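Local coordinates for uncharacterized protein (Bacteroides fragilis, PDB 3EWL) that is of unknown function but carries a thioredoxin-like domain, and so may take part in thiol-disulfide chemistry, at residues Q28-F33 with Y114-R119. Residues are numbered along the deposited sequence; the frame is centred on the assembly and turned at random.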
loop_
_atom_site.group_PDB
_atom_site.type_symbol
_atom_site.label_atom_id
_atom_site.label_comp_id
_atom_site.label_asym_id
_atom_site.label_seq_id
_atom_site.Cartn_x
_atom_site.Cartn_y
_atom_site.Cartn_z
ATOM N N GLN A 28 4.632 -12.498 -4.325
ATOM C CA GLN A 28 3.726 -13.510 -3.803
ATOM C C GLN A 28 2.541 -12.880 -3.100
ATOM O O GLN A 28 1.416 -13.371 -3.196
ATOM C CB GLN A 28 4.437 -14.484 -2.850
ATOM C CG GLN A 28 3.617 -15.771 -2.612
ATOM C CD GLN A 28 3.497 -16.669 -3.888
ATOM O OE1 GLN A 28 4.490 -17.283 -4.350
ATOM N NE2 GLN A 28 2.270 -16.750 -4.450
ATOM N N TYR A 29 2.796 -11.796 -2.382
ATOM C CA TYR A 29 1.726 -11.007 -1.760
ATOM C C TYR A 29 2.036 -9.555 -1.977
ATOM O O TYR A 29 3.200 -9.180 -1.947
ATOM C CB TYR A 29 1.672 -11.248 -0.267
ATOM C CG TYR A 29 1.212 -12.628 0.103
ATOM C CD1 TYR A 29 -0.139 -12.928 0.204
ATOM C CD2 TYR A 29 2.141 -13.660 0.322
ATOM C CE1 TYR A 29 -0.574 -14.246 0.553
ATOM C CE2 TYR A 29 1.727 -14.964 0.658
ATOM C CZ TYR A 29 0.378 -15.244 0.769
ATOM O OH TYR A 29 -0.002 -16.524 1.093
ATOM N N THR A 30 0.990 -8.747 -2.153
ATOM C CA THR A 30 1.103 -7.305 -2.232
ATOM C C THR A 30 0.195 -6.690 -1.177
ATOM O O THR A 30 -1.014 -6.956 -1.155
ATOM C CB THR A 30 0.686 -6.778 -3.630
ATOM O OG1 THR A 30 1.503 -7.422 -4.626
ATOM C CG2 THR A 30 0.883 -5.245 -3.748
HETATM N N MSE A 31 0.772 -5.889 -0.288
HETATM C CA MSE A 31 -0.073 -5.107 0.606
HETATM C C MSE A 31 -0.209 -3.705 0.040
HETATM O O MSE A 31 0.793 -2.999 -0.098
HETATM C CB MSE A 31 0.509 -5.061 2.006
HETATM C CG MSE A 31 -0.379 -4.291 3.019
HETATM SE SE MSE A 31 0.366 -4.237 4.831
HETATM C CE MSE A 31 1.372 -2.598 4.714
ATOM N N LEU A 32 -1.437 -3.269 -0.209
ATOM C CA LEU A 32 -1.648 -1.876 -0.567
ATOM C C LEU A 32 -1.893 -1.049 0.687
ATOM O O LEU A 32 -2.691 -1.430 1.535
ATOM C CB LEU A 32 -2.852 -1.712 -1.495
ATOM C CG LEU A 32 -2.925 -2.556 -2.746
ATOM C CD1 LEU A 32 -4.295 -2.245 -3.368
ATOM C CD2 LEU A 32 -1.773 -2.310 -3.741
ATOM N N PHE A 33 -1.201 0.075 0.789
ATOM C CA PHE A 33 -1.285 0.936 1.958
ATOM C C PHE A 33 -1.695 2.329 1.507
ATOM O O PHE A 33 -0.851 3.102 1.024
ATOM C CB PHE A 33 0.079 0.956 2.698
ATOM C CG PHE A 33 0.068 1.732 4.018
ATOM C CD1 PHE A 33 -0.441 1.159 5.177
ATOM C CD2 PHE A 33 0.604 3.020 4.104
ATOM C CE1 PHE A 33 -0.432 1.861 6.403
ATOM C CE2 PHE A 33 0.640 3.716 5.332
ATOM C CZ PHE A 33 0.098 3.134 6.481
ATOM N N TYR A 114 -5.260 -3.132 2.038
ATOM C CA TYR A 114 -5.719 -4.331 1.346
ATOM C C TYR A 114 -4.562 -5.325 1.235
ATOM O O TYR A 114 -3.422 -4.938 0.959
ATOM C CB TYR A 114 -6.224 -3.988 -0.091
ATOM C CG TYR A 114 -7.528 -3.205 -0.193
ATOM C CD1 TYR A 114 -8.634 -3.753 -0.855
ATOM C CD2 TYR A 114 -7.659 -1.924 0.326
ATOM C CE1 TYR A 114 -9.820 -3.048 -0.992
ATOM C CE2 TYR A 114 -8.869 -1.230 0.215
ATOM C CZ TYR A 114 -9.938 -1.817 -0.442
ATOM O OH TYR A 114 -11.151 -1.182 -0.593
ATOM N N LEU A 115 -4.848 -6.612 1.410
ATOM C CA LEU A 115 -3.883 -7.635 1.051
ATOM C C LEU A 115 -4.272 -8.309 -0.285
ATOM O O LEU A 115 -5.417 -8.729 -0.464
ATOM C CB LEU A 115 -3.774 -8.658 2.169
ATOM C CG LEU A 115 -2.642 -9.672 1.954
ATOM C CD1 LEU A 115 -1.281 -9.012 1.851
ATOM C CD2 LEU A 115 -2.674 -10.617 3.128
ATOM N N LEU A 116 -3.330 -8.394 -1.220
ATOM C CA LEU A 116 -3.599 -9.051 -2.486
ATOM C C LEU A 116 -2.705 -10.271 -2.548
ATOM O O LEU A 116 -1.611 -10.257 -1.962
ATOM C CB LEU A 116 -3.211 -8.155 -3.689
ATOM C CG LEU A 116 -3.536 -6.687 -3.604
ATOM C CD1 LEU A 116 -3.080 -5.976 -4.859
ATOM C CD2 LEU A 116 -5.054 -6.504 -3.359
ATOM N N ASP A 117 -3.152 -11.300 -3.277
ATOM C CA ASP A 117 -2.376 -12.510 -3.463
ATOM C C ASP A 117 -1.507 -12.409 -4.703
ATOM O O ASP A 117 -1.269 -11.319 -5.222
ATOM C CB ASP A 117 -3.300 -13.731 -3.563
ATOM C CG ASP A 117 -4.070 -13.840 -4.925
ATOM O OD1 ASP A 117 -3.900 -13.048 -5.879
ATOM O OD2 ASP A 117 -4.852 -14.802 -5.033
ATOM N N GLY A 118 -1.053 -13.564 -5.182
ATOM C CA GLY A 118 -0.144 -13.651 -6.294
ATOM C C GLY A 118 -0.760 -13.217 -7.603
ATOM O O GLY A 118 -0.053 -12.729 -8.482
ATOM N N ARG A 119 -2.065 -13.400 -7.744
ATOM C CA ARG A 119 -2.758 -12.936 -8.962
ATOM C C ARG A 119 -3.335 -11.515 -8.839
ATOM O O ARG A 119 -4.067 -11.061 -9.713
ATOM C CB ARG A 119 -3.831 -13.957 -9.397
ATOM C CG ARG A 119 -3.189 -15.033 -10.311
ATOM C CD ARG A 119 -4.013 -16.335 -10.545
ATOM N NE ARG A 119 -3.144 -17.330 -11.207
ATOM C CZ ARG A 119 -3.563 -18.353 -11.944
ATOM N NH1 ARG A 119 -4.864 -18.541 -12.131
ATOM N NH2 ARG A 119 -2.676 -19.182 -12.496
HETATM O O HOH W 1 -0.317 -15.166 -3.165
#
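T30 and L116, and two residues further along L32 and Y114, face each other as antiparallel hydrogen-bonded pairs, their strand axes 4.7 Å apart with directions at 160°. Four backbone hydrogen bonds join the strands: T30 N and L116 N each bond to the other's O, and L32 N and Y114 N do the same. The shortest runs from L116 N to T30 O at 2.7 Å. Between these pairs lies the non-hydrogen-bonded pair of M31 and L115, where M31 CA adds a CA-H...O contact to Y114 O. Beyond L116 the direct bonding gives way to water: one molecule receives a weak bond from G118 N and another bond from Q28 NE2, and sits suspiciously close to Q28 O, to which it would donate.

On one face, L116 CD1 lies against T30 CB and L32 CG, each 4.0 Å away, the two leucine side chains crossing at about a right angle. L32 CD1 in turn touches Y114 CB at 4.2 Å, while the Y114 ring runs on to an edge-to-face contact with Y105. Across the sheet, with CG turned anti to the backbone N (chi1 -172°), L115 brings CD1 toward the first strand, 4.3 Å from both Y29 CB and M31 CB; helix 129-137 packs there through L132 and L136. Parallel strand 64-70 flanks 29-34 on its other edge, placing this antiparallel pairing at the centre of the mixed sheet of a thioredoxin-like fold.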